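Local coordinates for protein phosphoribosylformylglycinamidine synthase 2 (Thermus thermophilus, PDB 3VIU) that belongs to the PurM-like (AIR synthase related) family, with two copies of the family's paired domains in one chain, and holds ADP and magnesium, at residues E271-S276 against V355-L360; L387-Q392 against Y581-K586. All coordinates share one frame; numbering follows the deposited sequence.

Contact 1: E271-S276 against V355-L360; sequences ELAHKS and VPTEAL
His274 brings the ND1-CE1 part of its imidazole to the first turn of helix 357-361, where it meets Thr357 and Glu358. His274 and Thr357 bury most of the surface. The hydroxyl of Thr357 lies at the ring edge, in the ring plane. Its OG1 is 3.9 Å from His274 ND1, so the two polar atoms are neighbours rather than bonded partners. His274 CE1 also lies 3.9 Å from Glu358 CA, oblique to the ring. Glu358 CB adds a looser touch at 4.2 Å from the same CE1, and the rest of that side chain leads away. The ring reaches across because its CG is anti to the backbone N of His274 (chi1 -173°). The other branch of Thr357 points to helix 264-275: CG2 sits 4.2 Å from Ala273 CB. That methyl pair is the buried, apolar part of the contact. This is plain structural packing. It joins the C-terminal end of helix 264-275, in the first AIR synthase related C-terminal domain, to helix 357-361, which directly follows strand 350-356, an outermost strand of a seven-stranded mixed sheet. His274 also touches Glu362, and Thr357 touches Arg341. Helices 12-22 and 28-37 pack against Val355 and Ala359.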
loop_
_atom_site.group_PDB
_atom_site.type_symbol
_atom_site.label_atom_id
_atom_site.label_comp_id
_atom_site.label_asym_id
_atom_site.label_seq_id
_atom_site.Cartn_x
_atom_site.Cartn_y
_atom_site.Cartn_z
ATOM N N GLU A 271 -0.500 1.063 -24.242
ATOM C CA GLU A 271 -1.146 0.184 -23.280
ATOM C C GLU A 271 -2.624 0.127 -23.652
ATOM O O GLU A 271 -3.194 -0.949 -23.839
ATOM C CB GLU A 271 -0.989 0.753 -21.874
ATOM C CG GLU A 271 -0.867 -0.276 -20.768
ATOM C CD GLU A 271 -0.475 0.365 -19.440
ATOM O OE1 GLU A 271 -1.376 0.780 -18.673
ATOM O OE2 GLU A 271 0.745 0.471 -19.180
ATOM N N LEU A 272 -3.235 1.304 -23.764
ATOM C CA LEU A 272 -4.644 1.415 -24.118
ATOM C C LEU A 272 -4.936 0.692 -25.427
ATOM O O LEU A 272 -5.941 -0.015 -25.546
ATOM C CB LEU A 272 -5.043 2.890 -24.237
ATOM C CG LEU A 272 -6.428 3.215 -24.797
ATOM C CD1 LEU A 272 -7.502 2.418 -24.067
ATOM C CD2 LEU A 272 -6.680 4.711 -24.663
ATOM N N ALA A 273 -4.047 0.865 -26.401
ATOM C CA ALA A 273 -4.201 0.240 -27.704
ATOM C C ALA A 273 -4.066 -1.276 -27.610
ATOM O O ALA A 273 -4.876 -2.023 -28.165
ATOM C CB ALA A 273 -3.165 0.791 -28.664
ATOM N N HIS A 274 -3.040 -1.723 -26.900
ATOM C CA HIS A 274 -2.782 -3.145 -26.743
ATOM C C HIS A 274 -3.937 -3.912 -26.080
ATOM O O HIS A 274 -4.324 -4.986 -26.549
ATOM C CB HIS A 274 -1.497 -3.336 -25.944
ATOM C CG HIS A 274 -1.047 -4.759 -25.862
ATOM N ND1 HIS A 274 -0.683 -5.486 -26.976
ATOM C CD2 HIS A 274 -0.922 -5.596 -24.806
ATOM C CE1 HIS A 274 -0.355 -6.711 -26.608
ATOM N NE2 HIS A 274 -0.492 -6.805 -25.297
ATOM N N LYS A 275 -4.484 -3.361 -24.998
ATOM C CA LYS A 275 -5.592 -3.994 -24.285
ATOM C C LYS A 275 -6.862 -3.989 -25.122
ATOM O O LYS A 275 -7.772 -4.781 -24.884
ATOM C CB LYS A 275 -5.879 -3.267 -22.962
ATOM C CG LYS A 275 -4.689 -3.177 -22.012
ATOM C CD LYS A 275 -5.088 -2.616 -20.653
ATOM C CE LYS A 275 -3.858 -2.243 -19.826
ATOM N NZ LYS A 275 -2.824 -3.311 -19.858
ATOM N N SER A 276 -6.921 -3.087 -26.096
ATOM C CA SER A 276 -8.096 -2.968 -26.955
ATOM C C SER A 276 -7.979 -3.812 -28.220
ATOM O O SER A 276 -8.904 -3.864 -29.029
ATOM C CB SER A 276 -8.319 -1.500 -27.334
ATOM O OG SER A 276 -8.508 -0.696 -26.184
ATOM N N VAL A 355 5.850 1.325 -34.245
ATOM C CA VAL A 355 6.255 0.031 -33.743
ATOM C C VAL A 355 5.022 -0.765 -33.364
ATOM O O VAL A 355 4.013 -0.197 -32.945
ATOM C CB VAL A 355 7.170 0.192 -32.520
ATOM C CG1 VAL A 355 8.216 1.261 -32.804
ATOM C CG2 VAL A 355 6.360 0.560 -31.304
ATOM N N PRO A 356 5.072 -2.092 -33.541
ATOM C CA PRO A 356 3.913 -2.915 -33.190
ATOM C C PRO A 356 3.602 -2.782 -31.695
ATOM O O PRO A 356 4.515 -2.732 -30.871
ATOM C CB PRO A 356 4.362 -4.324 -33.577
ATOM C CG PRO A 356 5.277 -4.068 -34.735
ATOM C CD PRO A 356 6.083 -2.883 -34.263
ATOM N N THR A 357 2.315 -2.715 -31.363
ATOM C CA THR A 357 1.878 -2.588 -29.978
ATOM C C THR A 357 2.416 -3.733 -29.121
ATOM O O THR A 357 2.984 -3.501 -28.054
ATOM C CB THR A 357 0.339 -2.572 -29.882
ATOM O OG1 THR A 357 -0.187 -3.782 -30.440
ATOM C CG2 THR A 357 -0.230 -1.388 -30.645
ATOM N N GLU A 358 2.244 -4.964 -29.591
ATOM C CA GLU A 358 2.724 -6.132 -28.851
ATOM C C GLU A 358 4.206 -6.025 -28.503
ATOM O O GLU A 358 4.622 -6.360 -27.396
ATOM C CB GLU A 358 2.513 -7.412 -29.657
ATOM C CG GLU A 358 2.926 -8.655 -28.888
ATOM C CD GLU A 358 3.063 -9.878 -29.764
ATOM O OE1 GLU A 358 4.009 -9.920 -30.580
ATOM O OE2 GLU A 358 2.226 -10.793 -29.637
ATOM N N ALA A 359 4.999 -5.564 -29.464
ATOM C CA ALA A 359 6.434 -5.429 -29.268
ATOM C C ALA A 359 6.755 -4.497 -28.110
ATOM O O ALA A 359 7.746 -4.684 -27.397
ATOM C CB ALA A 359 7.089 -4.908 -30.550
ATOM N N LEU A 360 5.898 -3.499 -27.920
ATOM C CA LEU A 360 6.094 -2.511 -26.872
ATOM C C LEU A 360 5.532 -2.896 -25.499
ATOM O O LEU A 360 6.101 -2.528 -24.475
ATOM C CB LEU A 360 5.492 -1.180 -27.331
ATOM C CG LEU A 360 6.340 0.077 -27.141
ATOM C CD1 LEU A 360 7.801 -0.182 -27.508
ATOM C CD2 LEU A 360 5.765 1.174 -28.000
#

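Contact 2: L387-Q392 against Y581-K586; sequences LEADPQ and YLLTGK
Ala389 and Leu387 pack on Leu583 and Thr584, joining the extended linker before helix 391-399 to the C-terminal end of helix 578-584. Thr584 forms an ST turn there. This is an apolar surface contact; helix 578-584 falls in the second AIR synthase related C-terminal domain. Ala389 CB meets both methyls of Leu583, at 3.9 Å from CD2 and 4.1 Å from CD1, so it rests against the fork of the leucine. That fork is presented by a CG anti to the carbonyl carbon of Leu583 (chi1 -60°), with chi2 extended. Leu387 has almost the same two torsions. It meets Thr584 at about a right angle, with Leu387 CD2 at 4.2 Å from Thr584 CG2. Leu650 of helix 650-653 touches both Leu387 and Leu583, and Arg397 also lies on Leu583. The linker ends at Asp390, the N-cap of helix 391-399. Its OD1 accepts from Gln392 N at 3.0 Å, and the donor stands above the carboxylate plane. In Thr584 the two branches have separate tasks. CG2 faces Leu387, while OG1 is hydrogen-bonded to Leu580 O and accepts from Lys586 N at 3.0 Å, with an N-H...O angle of 150°.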
loop_
_atom_site.group_PDB
_atom_site.type_symbol
_atom_site.label_atom_id
_atom_site.label_comp_id
_atom_site.label_asym_id
_atom_site.label_seq_id
_atom_site.Cartn_x
_atom_site.Cartn_y
_atom_site.Cartn_z
ATOM N N LEU A 387 17.737 -13.611 28.387
ATOM C CA LEU A 387 17.699 -12.177 28.633
ATOM C C LEU A 387 16.924 -11.845 29.892
ATOM O O LEU A 387 16.021 -12.577 30.290
ATOM C CB LEU A 387 17.057 -11.456 27.449
ATOM C CG LEU A 387 17.747 -11.616 26.097
ATOM C CD1 LEU A 387 16.882 -11.003 25.015
ATOM C CD2 LEU A 387 19.122 -10.958 26.135
ATOM N N GLU A 388 17.282 -10.728 30.511
ATOM C CA GLU A 388 16.616 -10.269 31.718
ATOM C C GLU A 388 16.604 -8.751 31.762
ATOM O O GLU A 388 17.590 -8.097 31.413
ATOM C CB GLU A 388 17.321 -10.813 32.962
ATOM C CG GLU A 388 16.872 -12.205 33.367
ATOM C CD GLU A 388 17.575 -12.693 34.617
ATOM O OE1 GLU A 388 17.142 -13.725 35.180
ATOM O OE2 GLU A 388 18.565 -12.044 35.028
ATOM N N ALA A 389 15.481 -8.193 32.193
ATOM C CA ALA A 389 15.353 -6.750 32.275
ATOM C C ALA A 389 14.167 -6.385 33.142
ATOM O O ALA A 389 13.268 -7.196 33.348
ATOM C CB ALA A 389 15.180 -6.163 30.879
ATOM N N ASP A 390 14.171 -5.164 33.657
ATOM C CA ASP A 390 13.075 -4.710 34.492
ATOM C C ASP A 390 11.880 -4.354 33.609
ATOM O O ASP A 390 11.909 -3.365 32.886
ATOM C CB ASP A 390 13.512 -3.497 35.318
ATOM C CG ASP A 390 12.361 -2.851 36.057
ATOM O OD1 ASP A 390 11.344 -3.536 36.291
ATOM O OD2 ASP A 390 12.473 -1.660 36.413
ATOM N N PRO A 391 10.816 -5.175 33.650
ATOM C CA PRO A 391 9.634 -4.891 32.826
ATOM C C PRO A 391 8.992 -3.530 33.114
ATOM O O PRO A 391 8.308 -2.973 32.256
ATOM C CB PRO A 391 8.705 -6.081 33.112
ATOM C CG PRO A 391 9.133 -6.546 34.475
ATOM C CD PRO A 391 10.638 -6.415 34.427
ATOM N N GLN A 392 9.216 -2.988 34.307
ATOM C CA GLN A 392 8.661 -1.680 34.643
ATOM C C GLN A 392 9.215 -0.678 33.652
ATOM O O GLN A 392 8.509 0.207 33.178
ATOM C CB GLN A 392 9.079 -1.241 36.048
ATOM C CG GLN A 392 8.220 -1.773 37.194
ATOM C CD GLN A 392 6.798 -1.241 37.160
ATOM O OE1 GLN A 392 6.539 -0.158 36.638
ATOM N NE2 GLN A 392 5.873 -1.994 37.734
ATOM N N TYR A 581 15.542 -6.175 20.026
ATOM C CA TYR A 581 16.305 -5.059 19.488
ATOM C C TYR A 581 16.619 -4.020 20.555
ATOM O O TYR A 581 17.709 -3.461 20.577
ATOM C CB TYR A 581 15.542 -4.380 18.355
ATOM C CG TYR A 581 16.243 -3.157 17.826
ATOM C CD1 TYR A 581 17.379 -3.273 17.025
ATOM C CD2 TYR A 581 15.780 -1.880 18.131
ATOM C CE1 TYR A 581 18.032 -2.149 16.538
ATOM C CE2 TYR A 581 16.427 -0.748 17.649
ATOM C CZ TYR A 581 17.553 -0.890 16.853
ATOM O OH TYR A 581 18.200 0.226 16.372
ATOM N N LEU A 582 15.650 -3.762 21.428
ATOM C CA LEU A 582 15.822 -2.790 22.498
ATOM C C LEU A 582 16.872 -3.233 23.509
ATOM O O LEU A 582 17.639 -2.412 24.003
ATOM C CB LEU A 582 14.496 -2.560 23.228
ATOM C CG LEU A 582 14.593 -1.654 24.463
ATOM C CD1 LEU A 582 14.624 -0.210 24.013
ATOM C CD2 LEU A 582 13.410 -1.889 25.394
ATOM N N LEU A 583 16.913 -4.528 23.806
ATOM C CA LEU A 583 17.859 -5.051 24.786
ATOM C C LEU A 583 19.240 -5.476 24.268
ATOM O O LEU A 583 20.204 -5.511 25.034
ATOM C CB LEU A 583 17.216 -6.217 25.548
ATOM C CG LEU A 583 15.939 -5.855 26.322
ATOM C CD1 LEU A 583 15.330 -7.118 26.916
ATOM C CD2 LEU A 583 16.258 -4.837 27.416
ATOM N N THR A 584 19.349 -5.799 22.983
ATOM C CA THR A 584 20.638 -6.219 22.436
ATOM C C THR A 584 21.126 -5.275 21.354
ATOM O O THR A 584 22.288 -5.323 20.949
ATOM C CB THR A 584 20.559 -7.620 21.814
ATOM O OG1 THR A 584 19.743 -7.571 20.635
ATOM C CG2 THR A 584 19.979 -8.612 22.810
ATOM N N GLY A 585 20.237 -4.414 20.888
ATOM C CA GLY A 585 20.607 -3.497 19.833
ATOM C C GLY A 585 20.719 -4.243 18.517
ATOM O O GLY A 585 21.144 -3.682 17.514
ATOM N N LYS A 586 20.320 -5.509 18.511
ATOM C CA LYS A 586 20.426 -6.306 17.299
ATOM C C LYS A 586 19.144 -7.039 16.912
ATOM O O LYS A 586 18.170 -7.060 17.672
ATOM C CB LYS A 586 21.591 -7.290 17.457
ATOM C CG LYS A 586 22.903 -6.581 17.840
ATOM C CD LYS A 586 24.142 -7.458 17.669
ATOM C CE LYS A 586 24.270 -8.516 18.747
ATOM N NZ LYS A 586 25.459 -9.381 18.498
#

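In the fold
Contact 1 and contact 2 lie on opposite sides of the chain's centre. Their centres are 57 Å apart and their nearest atoms about 40 Å apart. They come in series: contact 1 closes before contact 2 opens. They share no helix or sheet. Contact 1 includes the end of strand 350-356, an outermost strand of one seven-stranded sheet. Contact 2 lies near the other, which has 702-707 at one edge, through Pro391 and Gln392 on Leu704. The two sheets have the same strand order, which is consistent with an internal repeat of the PurM-like fold. The side chain of His274 in contact 1 is about 11 Å from the bound ADP. Each contact ties together sequence-distant parts, 79 residues apart in contact 1 and 189 in contact 2.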